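Local atomic coordinates of haloacid dehalogenase domain protein hydrolase (Planctomyces limnophilus, PDB entry 4OVY), a protein that binds calcium and is probably a metal-dependent hydrolase of the haloacid dehalogenase type, perhaps a phosphatase. Residues A[192-196]-A[197-201]; A[260-264]-A[265-269]. One frame throughout, in Å; residues are numbered along the deposited sequence.

Contact 1 (A[192-196]-A[197-201]); sequences YELRD and GKPVL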
ATOM      1  N   TYR A 192      -1.594 -17.247  -3.888  1.00 18.83           N
ATOM      2  CA  TYR A 192      -2.663 -17.272  -4.888  1.00 19.69           C
ATOM      3  C   TYR A 192      -2.918 -18.695  -5.352  1.00 21.02           C
ATOM      4  O   TYR A 192      -1.983 -19.418  -5.693  1.00 22.33           O
ATOM      5  CB  TYR A 192      -2.261 -16.429  -6.098  1.00 20.03           C
ATOM      6  CG  TYR A 192      -3.248 -16.395  -7.244  1.00 18.24           C
ATOM      7  CD1 TYR A 192      -4.369 -15.575  -7.198  1.00 19.22           C
ATOM      8  CD2 TYR A 192      -3.041 -17.153  -8.399  1.00 18.56           C
ATOM      9  CE1 TYR A 192      -5.263 -15.522  -8.263  1.00 18.36           C
ATOM     10  CE2 TYR A 192      -3.931 -17.104  -9.459  1.00 19.25           C
ATOM     11  CZ  TYR A 192      -5.041 -16.281  -9.382  1.00 18.40           C
ATOM     12  OH  TYR A 192      -5.928 -16.227 -10.439  1.00 20.53           O
ATOM     13  N   GLU A 193      -4.184 -19.092  -5.391  1.00 21.59           N
ATOM     14  CA  GLU A 193      -4.564 -20.346  -6.042  1.00 23.66           C
ATOM     15  C   GLU A 193      -6.012 -20.285  -6.499  1.00 24.61           C
ATOM     16  O   GLU A 193      -6.710 -19.305  -6.231  1.00 23.89           O
ATOM     17  CB  GLU A 193      -4.328 -21.549  -5.121  1.00 27.66           C
ATOM     18  CG  GLU A 193      -5.149 -21.552  -3.851  1.00 30.40           C
ATOM     19  CD  GLU A 193      -4.886 -22.767  -2.972  1.00 35.78           C
ATOM     20  OE1 GLU A 193      -3.738 -23.261  -2.924  1.00 38.42           O
ATOM     21  OE2 GLU A 193      -5.838 -23.229  -2.314  1.00 35.12           O
ATOM     22  N   LEU A 194      -6.444 -21.318  -7.217  1.00 24.54           N
ATOM     23  CA  LEU A 194      -7.852 -21.479  -7.568  1.00 25.81           C
ATOM     24  C   LEU A 194      -8.458 -22.575  -6.705  1.00 26.69           C
ATOM     25  O   LEU A 194      -7.871 -23.648  -6.544  1.00 27.03           O
ATOM     26  CB  LEU A 194      -8.023 -21.829  -9.047  1.00 29.59           C
ATOM     27  CG  LEU A 194      -8.130 -20.639  -9.993  1.00 30.71           C
ATOM     28  CD1 LEU A 194      -6.902 -19.753  -9.889  1.00 31.08           C
ATOM     29  CD2 LEU A 194      -8.334 -21.112 -11.421  1.00 32.03           C
ATOM     30  N   ARG A 195      -9.624 -22.294  -6.140  1.00 28.12           N
ATOM     31  CA  ARG A 195     -10.388 -23.295  -5.407  1.00 30.06           C
ATOM     32  C   ARG A 195     -11.746 -23.416  -6.075  1.00 33.87           C
ATOM     33  O   ARG A 195     -12.489 -22.433  -6.149  1.00 34.30           O
ATOM     34  CB  ARG A 195     -10.536 -22.887  -3.946  1.00 31.50           C
ATOM     35  CG  ARG A 195      -9.255 -23.062  -3.141  1.00 32.67           C
ATOM     36  CD  ARG A 195      -9.479 -22.749  -1.673  1.00 33.59           C
ATOM     37  NE  ARG A 195      -8.267 -22.937  -0.880  1.00 29.44           N
ATOM     38  CZ  ARG A 195      -8.206 -22.849   0.447  1.00 31.66           C
ATOM     39  NH1 ARG A 195      -9.293 -22.567   1.164  1.00 32.75           N
ATOM     40  NH2 ARG A 195      -7.046 -23.045   1.066  1.00 31.04           N
ATOM     41  N   ASP A 196     -12.060 -24.607  -6.582  1.00 37.40           N
ATOM     42  CA  ASP A 196     -13.298 -24.832  -7.344  1.00 38.08           C
ATOM     43  C   ASP A 196     -13.380 -23.881  -8.540  1.00 36.75           C
ATOM     44  O   ASP A 196     -14.455 -23.397  -8.880  1.00 36.89           O
ATOM     45  CB  ASP A 196     -14.548 -24.674  -6.446  1.00 37.83           C
ATOM     46  CG  ASP A 196     -14.972 -25.963  -5.782  1.00 23.39           C
ATOM     47  OD1 ASP A 196     -14.096 -26.791  -5.453  1.00 48.25           O
ATOM     48  OD2 ASP A 196     -16.199 -26.147  -5.563  1.00 43.47           O
ATOM     49  N   GLY A 197     -12.236 -23.604  -9.164  1.00 34.93           N
ATOM     50  CA  GLY A 197     -12.172 -22.695 -10.311  1.00 36.67           C
ATOM     51  C   GLY A 197     -12.223 -21.216  -9.956  1.00 34.81           C
ATOM     52  O   GLY A 197     -12.184 -20.365 -10.842  1.00 34.36           O
ATOM     53  N   LYS A 198     -12.286 -20.910  -8.663  1.00 35.34           N
ATOM     54  CA  LYS A 198     -12.412 -19.539  -8.171  1.00 32.52           C
ATOM     55  C   LYS A 198     -11.038 -19.032  -7.712  1.00 29.53           C
ATOM     56  O   LYS A 198     -10.427 -19.641  -6.839  1.00 25.40           O
ATOM     57  CB  LYS A 198     -13.409 -19.513  -7.012  1.00 38.63           C
ATOM     58  CG  LYS A 198     -13.485 -18.228  -6.205  1.00 47.90           C
ATOM     59  CD  LYS A 198     -14.630 -18.318  -5.200  1.00 53.01           C
ATOM     60  CE  LYS A 198     -14.412 -17.419  -3.997  1.00 53.70           C
ATOM     61  NZ  LYS A 198     -14.305 -15.989  -4.382  1.00 56.51           N
ATOM     62  N   PRO A 199     -10.550 -17.915  -8.291  1.00 27.57           N
ATOM     63  CA  PRO A 199      -9.283 -17.361  -7.800  1.00 26.29           C
ATOM     64  C   PRO A 199      -9.395 -16.798  -6.382  1.00 25.40           C
ATOM     65  O   PRO A 199     -10.294 -15.999  -6.095  1.00 28.39           O
ATOM     66  CB  PRO A 199      -8.967 -16.244  -8.807  1.00 28.96           C
ATOM     67  CG  PRO A 199      -9.801 -16.543 -10.008  1.00 30.20           C
ATOM     68  CD  PRO A 199     -11.042 -17.182  -9.469  1.00 29.81           C
ATOM     69  N   VAL A 200      -8.489 -17.219  -5.505  1.00 23.36           N
ATOM     70  CA  VAL A 200      -8.508 -16.798  -4.108  1.00 22.72           C
ATOM     71  C   VAL A 200      -7.097 -16.517  -3.605  1.00 22.40           C
ATOM     72  O   VAL A 200      -6.109 -16.968  -4.199  1.00 22.28           O
ATOM     73  CB  VAL A 200      -9.141 -17.861  -3.180  1.00 24.89           C
ATOM     74  CG1 VAL A 200     -10.566 -18.193  -3.608  1.00 27.16           C
ATOM     75  CG2 VAL A 200      -8.289 -19.125  -3.121  1.00 24.44           C
ATOM     76  N   LEU A 201      -7.016 -15.762  -2.516  1.00 21.08           N
ATOM     77  CA  LEU A 201      -5.777 -15.624  -1.757  1.00 21.22           C
ATOM     78  C   LEU A 201      -5.946 -16.397  -0.463  1.00 21.23           C
ATOM     79  O   LEU A 201      -6.944 -16.219   0.247  1.00 22.75           O
ATOM     80  CB  LEU A 201      -5.453 -14.166  -1.438  1.00 21.14           C
ATOM     81  CG  LEU A 201      -4.834 -13.287  -2.537  1.00 22.38           C
ATOM     82  CD1 LEU A 201      -3.635 -13.948  -3.215  1.00 21.95           C
ATOM     83  CD2 LEU A 201      -5.867 -12.884  -3.567  1.00 24.87           C
TER
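Glu193 and Val200 pair through both backbone bonds, Val200 N to Glu193 O at 2.8 Å and Glu193 N to Val200 O at 3.1 Å, near the end of a beta hairpin with a two-residue loop. The short strands 192-195 and 198-201 run antiparallel with a marked twist, 139° between their directions. A type I' turn from Arg195 to Lys198 joins them, with Asp196 and Gly197 at its corners, both at positive phi. Arg195 and Lys198 close the turn with a second pair of backbone bonds.

Side chains alternate between the two faces. On one, Tyr192 and Pro199 lie side by side, pointing the same way, and the phenol end slides along the proline until Tyr192 OH is 3.4 Å from Pro199 CB. Setting CG anti to the backbone N (chi1 178°) sends the ring down the strand toward that proline, while Leu201 CD1 sits at the ring's edge, 4.0 Å from Tyr192 CB. The hydroxyl is hydrogen-bonded to Glu243 of the second subunit, so this face belongs to the dimer interface; Tyr244 of the second subunit packs on Leu201. Cutting Tyr192 back to an alanine removes the ring, which would probably leave Pro199 less covered and Glu243 of the second subunit without its hydroxyl partner.

The opposite face carries Glu193, Arg195 and Val200. Val200 CG2 lies 4.0 Å from Glu193 CG and meets Arg195 CG and CD, so one methyl touches the aliphatic parts of both charged chains. Beyond it the charges join, and Arg195 NH2 also bonds Gly109 O. Arg195 NE points at Glu193 OE2, 2.8 Å away, in the guanidinium plane and nearly along the carboxylate C-O axis, with 170° at the hydrogen.

Contact 2 (A[260-264]-A[265-269]); sequences TDAVR and EFAYD
Asp261 OD2 is gripped twice by one guanidinium: Arg264 NE meets it at 2.7 Å from the syn side, within 3° of the guanidinium plane, and Arg264 NH2 adds a weak second bond, making an edge-on salt bridge. The backbone of the same aspartate spans the loop, Asp261 O taking Glu265 N at 3.0 Å. The other carboxylate oxygen turns back on the main chain: Arg264 N reaches Asp261 OD1 at 3.0 Å from above the carboxylate plane in a nearly straight bond, and Val263 N adds a weak one. Acceptance from the backbone three residues on makes this an Asx motif, and it holds residues 261-264 in a tight turn. Arg264 bends at chi3 (-61°), which folds the guanidinium back over to the aspartate. Its NH2 also bonds Trp298 O.

Where the loop closes, a water accepts a hydrogen bond from Asp261 N and donates one to Phe266 O, 2.8 Å from the water oxygen, bridging the two arms. Ala262 CB and Ala267 CB touch at 3.7 Å, a small apolar contact between the arms.

Glu265 folds back on its own backbone. With CG anti to N (chi1 -155°) and the chain bent at chi2, Glu265 OE2 arrives 2.9 Å from Phe266 N, which meets it from above the carboxylate plane. The same oxygen bonds His259 ND1, and OE1 bonds Tyr140, so both oxygens of this buried carboxylate are engaged. Its side chain lies about 6 Å from that of Glu50, a residue seen binding calcium in this protein, though no calcium is bound to it in this chain.

The loop leads from strand 253-260 into a short, weakly bonded strand, 267-268, that runs back antiparallel to it, while helix 294-297 lies against Thr260, Asp261 and Glu265 through Met294 and Gln295.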
ATOM      1  N   THR A 260      -5.905  10.184  30.299  1.00 20.53           N
ATOM      2  CA  THR A 260      -5.905  10.783  31.626  1.00 21.44           C
ATOM      3  C   THR A 260      -7.270  10.711  32.316  1.00 22.61           C
ATOM      4  O   THR A 260      -7.407  11.170  33.456  1.00 24.38           O
ATOM      5  CB  THR A 260      -5.526  12.268  31.516  1.00 22.62           C
ATOM      6  OG1 THR A 260      -6.359  12.896  30.529  1.00 22.93           O
ATOM      7  CG2 THR A 260      -4.054  12.421  31.126  1.00 22.62           C
ATOM      8  N   ASP A 261      -8.267  10.135  31.641  1.00 20.86           N
ATOM      9  CA  ASP A 261      -9.654  10.208  32.095  1.00 22.75           C
ATOM     10  C   ASP A 261     -10.190   8.846  32.537  1.00 23.29           C
ATOM     11  O   ASP A 261     -10.748   8.102  31.730  1.00 22.66           O
ATOM     12  CB  ASP A 261     -10.528  10.784  30.971  1.00 23.11           C
ATOM     13  CG  ASP A 261     -11.883  11.254  31.462  1.00 25.31           C
ATOM     14  OD1 ASP A 261     -12.350  10.771  32.523  1.00 25.71           O
ATOM     15  OD2 ASP A 261     -12.483  12.109  30.776  1.00 27.89           O
ATOM     16  N   ALA A 262     -10.035   8.534  33.824  1.00 24.19           N
ATOM     17  CA  ALA A 262     -10.495   7.252  34.373  1.00 25.84           C
ATOM     18  C   ALA A 262     -12.014   7.183  34.514  1.00 25.34           C
ATOM     19  O   ALA A 262     -12.578   6.096  34.633  1.00 30.37           O
ATOM     20  CB  ALA A 262      -9.842   6.994  35.720  1.00 26.50           C
ATOM     21  N   VAL A 263     -12.672   8.338  34.505  1.00 26.63           N
ATOM     22  CA  VAL A 263     -14.125   8.402  34.698  1.00 24.60           C
ATOM     23  C   VAL A 263     -14.880   8.086  33.408  1.00 24.69           C
ATOM     24  O   VAL A 263     -15.787   7.258  33.409  1.00 26.17           O
ATOM     25  CB  VAL A 263     -14.544   9.783  35.236  1.00 25.69           C
ATOM     26  CG1 VAL A 263     -16.062   9.872  35.400  1.00 28.03           C
ATOM     27  CG2 VAL A 263     -13.839  10.054  36.560  1.00 30.12           C
ATOM     28  N   ARG A 264     -14.505   8.737  32.311  1.00 22.95           N
ATOM     29  CA  ARG A 264     -15.196   8.539  31.027  1.00 23.35           C
ATOM     30  C   ARG A 264     -14.528   7.476  30.137  1.00 23.11           C
ATOM     31  O   ARG A 264     -15.156   6.946  29.215  1.00 22.59           O
ATOM     32  CB  ARG A 264     -15.303   9.870  30.286  1.00 23.95           C
ATOM     33  CG  ARG A 264     -16.062  10.945  31.052  1.00 24.53           C
ATOM     34  CD  ARG A 264     -16.215  12.238  30.257  1.00 24.55           C
ATOM     35  NE  ARG A 264     -14.919  12.817  29.920  1.00 23.66           N
ATOM     36  CZ  ARG A 264     -14.713  13.785  29.024  1.00 24.03           C
ATOM     37  NH1 ARG A 264     -15.720  14.327  28.349  1.00 26.66           N
ATOM     38  NH2 ARG A 264     -13.482  14.214  28.796  1.00 24.59           N
ATOM     39  N   GLU A 265     -13.262   7.160  30.398  1.00 20.48           N
ATOM     40  CA  GLU A 265     -12.547   6.174  29.584  1.00 21.12           C
ATOM     41  C   GLU A 265     -11.613   5.398  30.508  1.00 22.01           C
ATOM     42  O   GLU A 265     -12.091   4.791  31.471  1.00 23.50           O
ATOM     43  CB  GLU A 265     -11.835   6.858  28.394  1.00 21.29           C
ATOM     44  CG  GLU A 265     -11.584   5.953  27.179  1.00 22.58           C
ATOM     45  CD  GLU A 265     -10.129   5.532  26.974  1.00 23.72           C
ATOM     46  OE1 GLU A 265      -9.878   4.672  26.098  1.00 25.67           O
ATOM     47  OE2 GLU A 265      -9.229   6.066  27.656  1.00 22.63           O
ATOM     48  N   PHE A 266     -10.308   5.418  30.246  1.00 22.34           N
ATOM     49  CA  PHE A 266      -9.331   4.775  31.118  1.00 21.48           C
ATOM     50  C   PHE A 266      -8.166   5.712  31.328  1.00 22.00           C
ATOM     51  O   PHE A 266      -7.827   6.484  30.432  1.00 22.92           O
ATOM     52  CB  PHE A 266      -8.820   3.496  30.476  1.00 23.27           C
ATOM     53  CG  PHE A 266      -9.860   2.434  30.344  1.00 23.44           C
ATOM     54  CD1 PHE A 266     -10.660   2.367  29.218  1.00 23.31           C
ATOM     55  CD2 PHE A 266     -10.037   1.497  31.352  1.00 27.21           C
ATOM     56  CE1 PHE A 266     -11.630   1.382  29.097  1.00 24.08           C
ATOM     57  CE2 PHE A 266     -11.003   0.512  31.240  1.00 28.82           C
ATOM     58  CZ  PHE A 266     -11.800   0.455  30.108  1.00 24.97           C
ATOM     59  N   ALA A 267      -7.560   5.651  32.513  1.00 22.00           N
ATOM     60  CA  ALA A 267      -6.379   6.454  32.802  1.00 22.53           C
ATOM     61  C   ALA A 267      -5.186   5.521  32.887  1.00 22.99           C
ATOM     62  O   ALA A 267      -5.177   4.591  33.695  1.00 24.82           O
ATOM     63  CB  ALA A 267      -6.548   7.232  34.093  1.00 24.23           C
ATOM     64  N   TYR A 268      -4.201   5.751  32.028  1.00 20.89           N
ATOM     65  CA  TYR A 268      -2.984   4.946  32.005  1.00 21.43           C
ATOM     66  C   TYR A 268      -1.894   5.625  31.195  1.00 20.70           C
ATOM     67  O   TYR A 268      -2.186   6.375  30.279  1.00 21.78           O
ATOM     68  CB  TYR A 268      -3.249   3.563  31.408  1.00 21.83           C
ATOM     69  CG  TYR A 268      -3.753   3.556  29.969  1.00 20.61           C
ATOM     70  CD1 TYR A 268      -5.105   3.661  29.691  1.00 22.14           C
ATOM     71  CD2 TYR A 268      -2.867   3.413  28.897  1.00 19.33           C
ATOM     72  CE1 TYR A 268      -5.573   3.644  28.387  1.00 21.94           C
ATOM     73  CE2 TYR A 268      -3.319   3.395  27.585  1.00 19.46           C
ATOM     74  CZ  TYR A 268      -4.675   3.501  27.335  1.00 20.32           C
ATOM     75  OH  TYR A 268      -5.131   3.479  26.047  1.00 19.46           O
ATOM     76  N   ASP A 269      -0.641   5.357  31.537  1.00 21.03           N
ATOM     77  CA  ASP A 269       0.474   5.727  30.678  1.00 21.55           C
ATOM     78  C   ASP A 269       1.697   4.826  30.907  1.00 22.16           C
ATOM     79  O   ASP A 269       1.865   3.825  30.195  1.00 20.71           O
ATOM     80  CB  ASP A 269       0.818   7.241  30.732  1.00 23.14           C
ATOM     81  CG  ASP A 269       0.799   7.839  32.138  1.00 25.08           C
ATOM     82  OD1 ASP A 269       1.316   7.234  33.103  1.00 25.42           O
ATOM     83  OD2 ASP A 269       0.297   8.976  32.268  1.00 28.11           O
TER
HETATM   84  O   HOH W   1      -8.585   8.750  29.052  1.00 21.86           O

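How the contacts relate
Contact 1 comes first along the chain and closes before contact 2 opens. Their centres stand 47 Å apart on opposite sides of the chain's centre, with about 33 Å between nearest atoms, so they do not touch. What they share is one mixed sheet: strand 183-195 enters it beside 156-161, strand 253-260 beside 230-233, and strand 38-41 lies between those two neighbours. Contact 1 is the projecting end of a hairpin, reaching the second subunit. Contact 2 is a compact loop nearer the calcium-binding residues, touched by no other chain of the assembly. The hairpin end thus takes part in the contact between subunits, while the loop of contact 2 lies nearer the calcium site.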